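Local coordinates for protein malonate decarboxylase subunit alpha (Acinetobacter baumannii ATCC 17978, PDB 6MPR) that probably acts as the acyl-carrier-protein transferase subunit of malonate decarboxylase, exchanging acetyl for malonyl on the carrier protein, at residues F229-R237 with C320-E328; L475-L484 with A495-V503. One frame throughout, in Å; residues are numbered along the deposited sequence.

Contact 1 of 2, residues F229-R237 with C320-E328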
loop_
_atom_site.group_PDB
_atom_site.type_symbol
_atom_site.label_atom_id
_atom_site.label_comp_id
_atom_site.label_asym_id
_atom_site.label_seq_id
_atom_site.Cartn_x
_atom_site.Cartn_y
_atom_site.Cartn_z
ATOM N N PHE A 229 19.136 20.860 -4.811
ATOM C CA PHE A 229 19.119 19.406 -4.945
ATOM C C PHE A 229 18.976 18.984 -6.404
ATOM O O PHE A 229 18.291 19.632 -7.205
ATOM C CB PHE A 229 18.021 18.754 -4.064
ATOM C CG PHE A 229 16.581 19.057 -4.466
ATOM C CD1 PHE A 229 15.978 18.433 -5.561
ATOM C CD2 PHE A 229 15.800 19.893 -3.681
ATOM C CE1 PHE A 229 14.651 18.689 -5.895
ATOM C CE2 PHE A 229 14.480 20.165 -4.001
ATOM C CZ PHE A 229 13.892 19.555 -5.120
ATOM N N TYR A 230 19.697 17.919 -6.747
ATOM C CA TYR A 230 19.739 17.409 -8.108
ATOM C C TYR A 230 18.435 16.726 -8.482
ATOM O O TYR A 230 17.874 15.954 -7.696
ATOM C CB TYR A 230 20.882 16.409 -8.236
ATOM C CG TYR A 230 21.040 15.804 -9.608
ATOM C CD1 TYR A 230 21.740 16.475 -10.592
ATOM C CD2 TYR A 230 20.478 14.565 -9.922
ATOM C CE1 TYR A 230 21.895 15.938 -11.856
ATOM C CE2 TYR A 230 20.632 14.016 -11.195
ATOM C CZ TYR A 230 21.345 14.712 -12.153
ATOM O OH TYR A 230 21.517 14.201 -13.420
ATOM N N ILE A 231 17.967 16.987 -9.701
ATOM C CA ILE A 231 16.810 16.282 -10.248
ATOM C C ILE A 231 16.820 16.454 -11.764
ATOM O O ILE A 231 17.072 17.549 -12.270
ATOM C CB ILE A 231 15.495 16.789 -9.614
ATOM C CG1 ILE A 231 14.298 16.073 -10.234
ATOM C CG2 ILE A 231 15.352 18.306 -9.725
ATOM C CD1 ILE A 231 13.002 16.322 -9.470
ATOM N N GLU A 232 16.553 15.331 -12.499
ATOM C CA GLU A 232 16.479 15.223 -13.959
ATOM C C GLU A 232 15.041 15.144 -14.440
ATOM O O GLU A 232 14.167 14.665 -13.722
ATOM C CB GLU A 232 17.174 13.952 -14.461
ATOM C CG GLU A 232 18.580 13.743 -14.083
ATOM C CD GLU A 232 19.126 12.527 -14.809
ATOM O OE1 GLU A 232 19.337 12.622 -16.036
ATOM O OE2 GLU A 232 19.294 11.475 -14.166
ATOM N N PRO A 233 14.765 15.537 -15.699
ATOM C CA PRO A 233 13.436 15.299 -16.270
ATOM C C PRO A 233 13.288 13.864 -16.733
ATOM O O PRO A 233 13.617 13.536 -17.878
ATOM C CB PRO A 233 13.377 16.279 -17.456
ATOM C CG PRO A 233 14.801 16.438 -17.870
ATOM C CD PRO A 233 15.621 16.332 -16.599
ATOM N N LEU A 234 12.779 13.001 -15.866
ATOM C CA LEU A 234 12.669 11.583 -16.169
ATOM C C LEU A 234 11.294 11.180 -16.689
ATOM O O LEU A 234 11.113 10.014 -17.063
ATOM C CB LEU A 234 13.002 10.764 -14.919
ATOM C CG LEU A 234 14.401 11.005 -14.339
ATOM C CD1 LEU A 234 14.556 10.253 -13.024
ATOM C CD2 LEU A 234 15.488 10.592 -15.336
ATOM N N PHE A 235 10.325 12.104 -16.737
ATOM C CA PHE A 235 8.951 11.767 -17.098
ATOM C C PHE A 235 8.485 12.565 -18.306
ATOM O O PHE A 235 7.289 12.813 -18.489
ATOM C CB PHE A 235 8.029 11.936 -15.887
ATOM C CG PHE A 235 8.275 10.883 -14.847
ATOM C CD1 PHE A 235 9.273 11.048 -13.903
ATOM C CD2 PHE A 235 7.593 9.678 -14.893
ATOM C CE1 PHE A 235 9.530 10.056 -12.981
ATOM C CE2 PHE A 235 7.859 8.677 -13.981
ATOM C CZ PHE A 235 8.832 8.870 -13.022
ATOM N N THR A 236 9.441 12.928 -19.157
ATOM C CA THR A 236 9.193 13.662 -20.386
ATOM C C THR A 236 9.679 12.826 -21.557
ATOM O O THR A 236 10.826 12.359 -21.562
ATOM C CB THR A 236 9.900 15.026 -20.359
ATOM O OG1 THR A 236 9.472 15.752 -19.200
ATOM C CG2 THR A 236 9.587 15.830 -21.616
ATOM N N ARG A 237 8.800 12.591 -22.523
ATOM C CA ARG A 237 9.189 11.977 -23.784
ATOM C C ARG A 237 8.975 12.991 -24.895
ATOM O O ARG A 237 7.890 13.571 -25.009
ATOM C CB ARG A 237 8.398 10.695 -24.050
ATOM C CG ARG A 237 8.793 9.538 -23.125
ATOM C CD ARG A 237 10.236 9.092 -23.386
ATOM N NE ARG A 237 10.673 8.049 -22.455
ATOM C CZ ARG A 237 11.188 8.299 -21.256
ATOM N NH1 ARG A 237 11.325 9.557 -20.853
ATOM N NH2 ARG A 237 11.572 7.299 -20.465
ATOM N N CYS A 320 0.016 12.323 -8.270
ATOM C CA CYS A 320 1.387 12.267 -8.779
ATOM C C CYS A 320 2.340 11.618 -7.785
ATOM O O CYS A 320 2.274 11.898 -6.586
ATOM C CB CYS A 320 1.928 13.668 -9.083
ATOM S SG CYS A 320 1.036 14.555 -10.361
ATOM N N PHE A 321 3.259 10.782 -8.316
ATOM C CA PHE A 321 4.360 10.250 -7.520
ATOM C C PHE A 321 5.414 11.313 -7.228
ATOM O O PHE A 321 6.080 11.256 -6.188
ATOM C CB PHE A 321 5.039 9.093 -8.254
ATOM C CG PHE A 321 4.099 8.099 -8.871
ATOM C CD1 PHE A 321 3.595 7.045 -8.127
ATOM C CD2 PHE A 321 3.742 8.211 -10.203
ATOM C CE1 PHE A 321 2.755 6.107 -8.707
ATOM C CE2 PHE A 321 2.897 7.282 -10.795
ATOM C CZ PHE A 321 2.390 6.237 -10.050
ATOM N N GLY A 322 5.573 12.271 -8.138
ATOM C CA GLY A 322 6.577 13.314 -8.091
ATOM C C GLY A 322 6.188 14.418 -9.051
ATOM O O GLY A 322 5.111 14.395 -9.645
ATOM N N THR A 323 7.087 15.381 -9.211
ATOM C CA THR A 323 6.886 16.489 -10.136
ATOM C C THR A 323 7.315 16.083 -11.545
ATOM O O THR A 323 7.675 14.934 -11.816
ATOM C CB THR A 323 7.686 17.713 -9.678
ATOM O OG1 THR A 323 7.202 18.870 -10.354
ATOM C CG2 THR A 323 9.185 17.547 -10.011
ATOM N N GLU A 324 7.263 17.035 -12.475
ATOM C CA GLU A 324 8.118 16.959 -13.656
ATOM C C GLU A 324 8.670 18.349 -13.923
ATOM O O GLU A 324 7.947 19.341 -13.800
ATOM C CB GLU A 324 7.411 16.420 -14.914
ATOM C CG GLU A 324 8.291 16.441 -16.177
ATOM C CD GLU A 324 9.605 15.630 -16.037
ATOM O OE1 GLU A 324 10.342 15.757 -15.038
ATOM O OE2 GLU A 324 9.917 14.863 -16.955
ATOM N N LEU A 325 9.964 18.415 -14.238
ATOM C CA LEU A 325 10.614 19.703 -14.432
ATOM C C LEU A 325 9.971 20.467 -15.585
ATOM O O LEU A 325 9.676 19.905 -16.646
ATOM C CB LEU A 325 12.106 19.514 -14.704
ATOM C CG LEU A 325 12.937 18.865 -13.600
ATOM C CD1 LEU A 325 14.389 18.960 -14.007
ATOM C CD2 LEU A 325 12.688 19.546 -12.249
ATOM N N GLY A 326 9.764 21.764 -15.369
ATOM C CA GLY A 326 9.092 22.598 -16.346
ATOM C C GLY A 326 7.581 22.566 -16.303
ATOM O O GLY A 326 6.948 23.378 -16.984
ATOM N N MET A 327 6.972 21.649 -15.538
ATOM C CA MET A 327 5.523 21.522 -15.488
ATOM C C MET A 327 4.913 22.183 -14.260
ATOM O O MET A 327 3.686 22.178 -14.118
ATOM C CB MET A 327 5.120 20.037 -15.519
ATOM C CG MET A 327 5.326 19.394 -16.887
ATOM S SD MET A 327 4.099 19.927 -18.090
ATOM C CE MET A 327 2.704 18.989 -17.467
ATOM N N GLU A 328 5.729 22.747 -13.366
ATOM C CA GLU A 328 5.191 23.206 -12.089
ATOM C C GLU A 328 4.169 24.327 -12.268
ATOM O O GLU A 328 3.148 24.360 -11.571
ATOM C CB GLU A 328 6.330 23.660 -11.183
ATOM C CG GLU A 328 7.373 22.584 -10.929
ATOM C CD GLU A 328 8.454 22.499 -12.017
ATOM O OE1 GLU A 328 8.399 23.264 -13.016
ATOM O OE2 GLU A 328 9.364 21.653 -11.866
HETATM O O HOH W 1 11.652 14.046 -13.264
HETATM O O HOH W 2 9.955 18.323 -19.168
#
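Glu324 reaches from the first position of a type II beta turn, Glu324 to Met327, into the backbone of the loop 229-237. The turn belongs to the loop between strand 317-319 and helix 328-332, while the other loop leaves strand 221-224, so the contact joins loops that follow strands of the chain's two large sheets. From CB, which points toward the partner loop, the chain of Glu324 sets out extended, with CG opposite the backbone N (chi1 176°), and then bends at chi2. CG passes Thr236 OG1 at 3.3 Å, and CD lies close to the same hydroxyl. Beyond the bend, the two carboxylate oxygens have different partners. OE1 faces Pro233 CA, accepts a bond from water 1, and takes the backbone N of Leu325 at 2.8 Å on its anti side, 31° out of the carboxylate plane. Water 1 also accepts from Leu234 N and so carries the link across to the other loop. OE2 receives Phe235 N at 2.8 Å from above the plane (44° out of it) and the hydroxyl OG1 of Thr236 in a very short bond of 2.5 Å. Glutamate suits this place because its acceptors can serve several donors of a loop that has no regular hydrogen-bonding pattern of its own. Beside this polar grip, Leu325 provides an apolar flank: its CD2 slides past CG2 of Ile231 at 3.9 Å, and CD1 meets the CD of Pro233. Gly326 takes the positive phi of the turn's third position, where a side chain would be jammed against the preceding carbonyl O. Outside the pair, Gln69 NE2 donates to Thr323 O. A second water bridge joins Thr236 OG1 to the turn: water 2 donates to this hydroxyl and, at 3.0 Å, to Leu325 O.

Contact 2 of 2, residues L475-L484 with A495-V503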
loop_
_atom_site.group_PDB
_atom_site.type_symbol
_atom_site.label_atom_id
_atom_site.label_comp_id
_atom_site.label_asym_id
_atom_site.label_seq_id
_atom_site.Cartn_x
_atom_site.Cartn_y
_atom_site.Cartn_z
ATOM N N LEU A 475 -1.092 -8.896 -23.611
ATOM C CA LEU A 475 0.192 -8.692 -24.286
ATOM C C LEU A 475 -0.055 -7.939 -25.587
ATOM O O LEU A 475 -0.769 -8.437 -26.460
ATOM C CB LEU A 475 0.888 -10.023 -24.579
ATOM C CG LEU A 475 2.233 -9.949 -25.305
ATOM C CD1 LEU A 475 3.261 -9.134 -24.495
ATOM C CD2 LEU A 475 2.757 -11.342 -25.559
ATOM N N LEU A 476 0.556 -6.762 -25.731
ATOM C CA LEU A 476 0.338 -5.890 -26.882
ATOM C C LEU A 476 1.670 -5.628 -27.572
ATOM O O LEU A 476 2.583 -5.061 -26.959
ATOM C CB LEU A 476 -0.303 -4.577 -26.432
ATOM C CG LEU A 476 -0.277 -3.415 -27.411
ATOM C CD1 LEU A 476 -0.967 -3.814 -28.700
ATOM C CD2 LEU A 476 -0.943 -2.201 -26.772
ATOM N N THR A 477 1.780 -6.036 -28.840
ATOM C CA THR A 477 2.966 -5.778 -29.657
ATOM C C THR A 477 2.548 -5.046 -30.925
ATOM O O THR A 477 1.360 -4.786 -31.154
ATOM C CB THR A 477 3.705 -7.071 -30.041
ATOM O OG1 THR A 477 2.970 -7.748 -31.073
ATOM C CG2 THR A 477 3.875 -7.994 -28.847
ATOM N N GLU A 478 3.529 -4.748 -31.782
ATOM C CA GLU A 478 3.190 -4.164 -33.073
ATOM C C GLU A 478 2.447 -5.153 -33.967
ATOM O O GLU A 478 1.896 -4.747 -34.995
ATOM C CB GLU A 478 4.456 -3.619 -33.757
ATOM C CG GLU A 478 5.336 -4.641 -34.477
ATOM C CD GLU A 478 6.338 -5.339 -33.574
ATOM O OE1 GLU A 478 6.205 -5.258 -32.330
ATOM O OE2 GLU A 478 7.268 -5.985 -34.121
ATOM N N GLU A 479 2.377 -6.424 -33.568
ATOM C CA GLU A 479 1.619 -7.438 -34.287
ATOM C C GLU A 479 0.159 -7.532 -33.860
ATOM O O GLU A 479 -0.676 -7.967 -34.655
ATOM C CB GLU A 479 2.287 -8.803 -34.100
ATOM C CG GLU A 479 3.657 -8.886 -34.729
ATOM C CD GLU A 479 3.565 -9.105 -36.219
ATOM O OE1 GLU A 479 3.422 -10.282 -36.629
ATOM O OE2 GLU A 479 3.607 -8.105 -36.972
ATOM N N GLY A 480 -0.183 -7.149 -32.637
ATOM C CA GLY A 480 -1.550 -7.266 -32.177
ATOM C C GLY A 480 -1.596 -7.490 -30.674
ATOM O O GLY A 480 -0.613 -7.280 -29.981
ATOM N N ILE A 481 -2.767 -7.908 -30.189
ATOM C CA ILE A 481 -3.001 -8.119 -28.764
ATOM C C ILE A 481 -3.307 -9.591 -28.537
ATOM O O ILE A 481 -4.144 -10.172 -29.234
ATOM C CB ILE A 481 -4.159 -7.258 -28.226
ATOM C CG1 ILE A 481 -3.929 -5.770 -28.496
ATOM C CG2 ILE A 481 -4.348 -7.490 -26.722
ATOM C CD1 ILE A 481 -5.157 -4.929 -28.209
ATOM N N ALA A 482 -2.651 -10.185 -27.545
ATOM C CA ALA A 482 -3.041 -11.487 -27.024
ATOM C C ALA A 482 -3.806 -11.248 -25.728
ATOM O O ALA A 482 -3.269 -10.638 -24.792
ATOM C CB ALA A 482 -1.819 -12.384 -26.794
ATOM N N TYR A 483 -5.067 -11.690 -25.681
ATOM C CA TYR A 483 -5.892 -11.514 -24.480
ATOM C C TYR A 483 -5.631 -12.669 -23.513
ATOM O O TYR A 483 -6.460 -13.556 -23.309
ATOM C CB TYR A 483 -7.371 -11.412 -24.839
ATOM C CG TYR A 483 -7.739 -10.164 -25.609
ATOM C CD1 TYR A 483 -7.765 -8.917 -24.985
ATOM C CD2 TYR A 483 -8.080 -10.229 -26.956
ATOM C CE1 TYR A 483 -8.104 -7.770 -25.684
ATOM C CE2 TYR A 483 -8.428 -9.087 -27.665
ATOM C CZ TYR A 483 -8.428 -7.860 -27.024
ATOM O OH TYR A 483 -8.771 -6.730 -27.731
ATOM N N LEU A 484 -4.454 -12.600 -22.875
ATOM C CA LEU A 484 -3.965 -13.701 -22.047
ATOM C C LEU A 484 -4.895 -14.010 -20.876
ATOM O O LEU A 484 -4.936 -15.154 -20.412
ATOM C CB LEU A 484 -2.557 -13.383 -21.531
ATOM C CG LEU A 484 -1.417 -13.191 -22.537
ATOM C CD1 LEU A 484 -0.106 -12.914 -21.783
ATOM C CD2 LEU A 484 -1.269 -14.390 -23.495
ATOM N N ALA A 495 0.603 -20.255 -27.062
ATOM C CA ALA A 495 0.283 -20.073 -28.476
ATOM C C ALA A 495 -0.194 -18.652 -28.776
ATOM O O ALA A 495 -0.006 -18.158 -29.897
ATOM C CB ALA A 495 -0.772 -21.094 -28.914
ATOM N N MET A 496 -0.818 -17.987 -27.807
ATOM C CA MET A 496 -1.265 -16.610 -28.027
ATOM C C MET A 496 -0.096 -15.634 -27.971
ATOM O O MET A 496 -0.037 -14.681 -28.754
ATOM C CB MET A 496 -2.329 -16.237 -26.999
ATOM C CG MET A 496 -3.581 -17.096 -27.133
ATOM S SD MET A 496 -4.554 -17.137 -25.626
ATOM C CE MET A 496 -5.014 -15.404 -25.478
ATOM N N ILE A 497 0.846 -15.861 -27.057
ATOM C CA ILE A 497 2.077 -15.084 -27.079
ATOM C C ILE A 497 2.770 -15.251 -28.425
ATOM O O ILE A 497 3.134 -14.272 -29.085
ATOM C CB ILE A 497 2.986 -15.495 -25.908
ATOM C CG1 ILE A 497 2.311 -15.145 -24.571
ATOM C CG2 ILE A 497 4.349 -14.841 -26.045
ATOM C CD1 ILE A 497 3.061 -15.659 -23.346
ATOM N N ALA A 498 2.915 -16.502 -28.880
ATOM C CA ALA A 498 3.614 -16.754 -30.135
ATOM C C ALA A 498 2.959 -16.034 -31.310
ATOM O O ALA A 498 3.660 -15.597 -32.232
ATOM C CB ALA A 498 3.681 -18.262 -30.402
ATOM N N ALA A 499 1.626 -15.874 -31.282
ATOM C CA ALA A 499 0.910 -15.255 -32.399
ATOM C C ALA A 499 1.249 -13.774 -32.582
ATOM O O ALA A 499 1.108 -13.243 -33.692
ATOM C CB ALA A 499 -0.598 -15.408 -32.197
ATOM N N VAL A 500 1.660 -13.082 -31.526
ATOM C CA VAL A 500 1.975 -11.661 -31.617
ATOM C C VAL A 500 3.468 -11.403 -31.414
ATOM O O VAL A 500 3.870 -10.274 -31.194
ATOM C CB VAL A 500 1.127 -10.825 -30.639
ATOM C CG1 VAL A 500 -0.355 -11.060 -30.888
ATOM C CG2 VAL A 500 1.484 -11.145 -29.183
ATOM N N ALA A 501 4.310 -12.425 -31.536
ATOM C CA ALA A 501 5.726 -12.263 -31.253
ATOM C C ALA A 501 6.586 -12.055 -32.501
ATOM O O ALA A 501 7.815 -12.060 -32.393
ATOM C CB ALA A 501 6.235 -13.459 -30.446
ATOM N N GLY A 502 5.981 -11.854 -33.671
ATOM C CA GLY A 502 6.762 -11.495 -34.846
ATOM C C GLY A 502 7.736 -12.588 -35.259
ATOM O O GLY A 502 7.410 -13.778 -35.240
ATOM N N VAL A 503 8.944 -12.189 -35.655
ATOM C CA VAL A 503 9.942 -13.151 -36.122
ATOM C C VAL A 503 11.026 -13.400 -35.068
ATOM O O VAL A 503 12.117 -13.864 -35.407
ATOM C CB VAL A 503 10.557 -12.743 -37.473
ATOM C CG1 VAL A 503 9.487 -12.686 -38.556
ATOM C CG2 VAL A 503 11.284 -11.410 -37.371
HETATM O O HOH W 3 3.438 -12.129 -34.855
#
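Val500, at the C-terminal end of helix 490-499, lies against a two-residue beta hairpin in which strands 474-477 and 480-482 turn through Glu478 and Glu479. The dense part is built mainly of apolar side chains. Val500 CG2 meets Leu475 CD2 at 3.8 Å, and CG1 presses on the backbone of Gly480, whose unusual phi of 150° calls for glycine. One helical turn before Val500, Met496 comes close to the strand because Ala482 is small, Ala482 CB lying 3.5 Å from Met496 O. Leu484 CD2 fills in beside Ile497 CG1, crossing it at about a right angle, while Met496 bends at chi3 to bring CE against Tyr483 O.

Toward the hairpin turn, polar atoms take over. Thr477 places OG1 between its own N and carbonyl carbon (chi1 75°). There it donates to Val500 O at 2.7 Å, on a lone pair in the carbonyl plane, and accepts from Glu479 N in an ST turn. Threonine thus secures both the turn and the segment at the helix end. The partly exposed Glu479 and Gly502 touch more loosely. Water 3 accepts from Gly502 N at 2.8 Å and also lies within hydrogen-bonding distance of Glu479 OE1 and Ala499 O.

How the contacts relate
Contact 1 closes before contact 2 opens along the chain, and the two do not touch: their centres are 33 Å apart and their nearest atoms about 16 Å. The mixed sheet relates them. Strand 317-319, which leads into contact 1, lies at one edge of that sheet, whereas the hairpin of contact 2 is near the other, next to the last strand, 524-525. Contact 1 also draws on the parallel sheet, through the loop after strand 221-224, and so ties together the parts built on the two sheets; contact 2 consolidates the far end of the mixed sheet. Helix 244-261 forms a further connection, since it follows the loop 229-237 and packs against Leu476 and Ile481 of the hairpin.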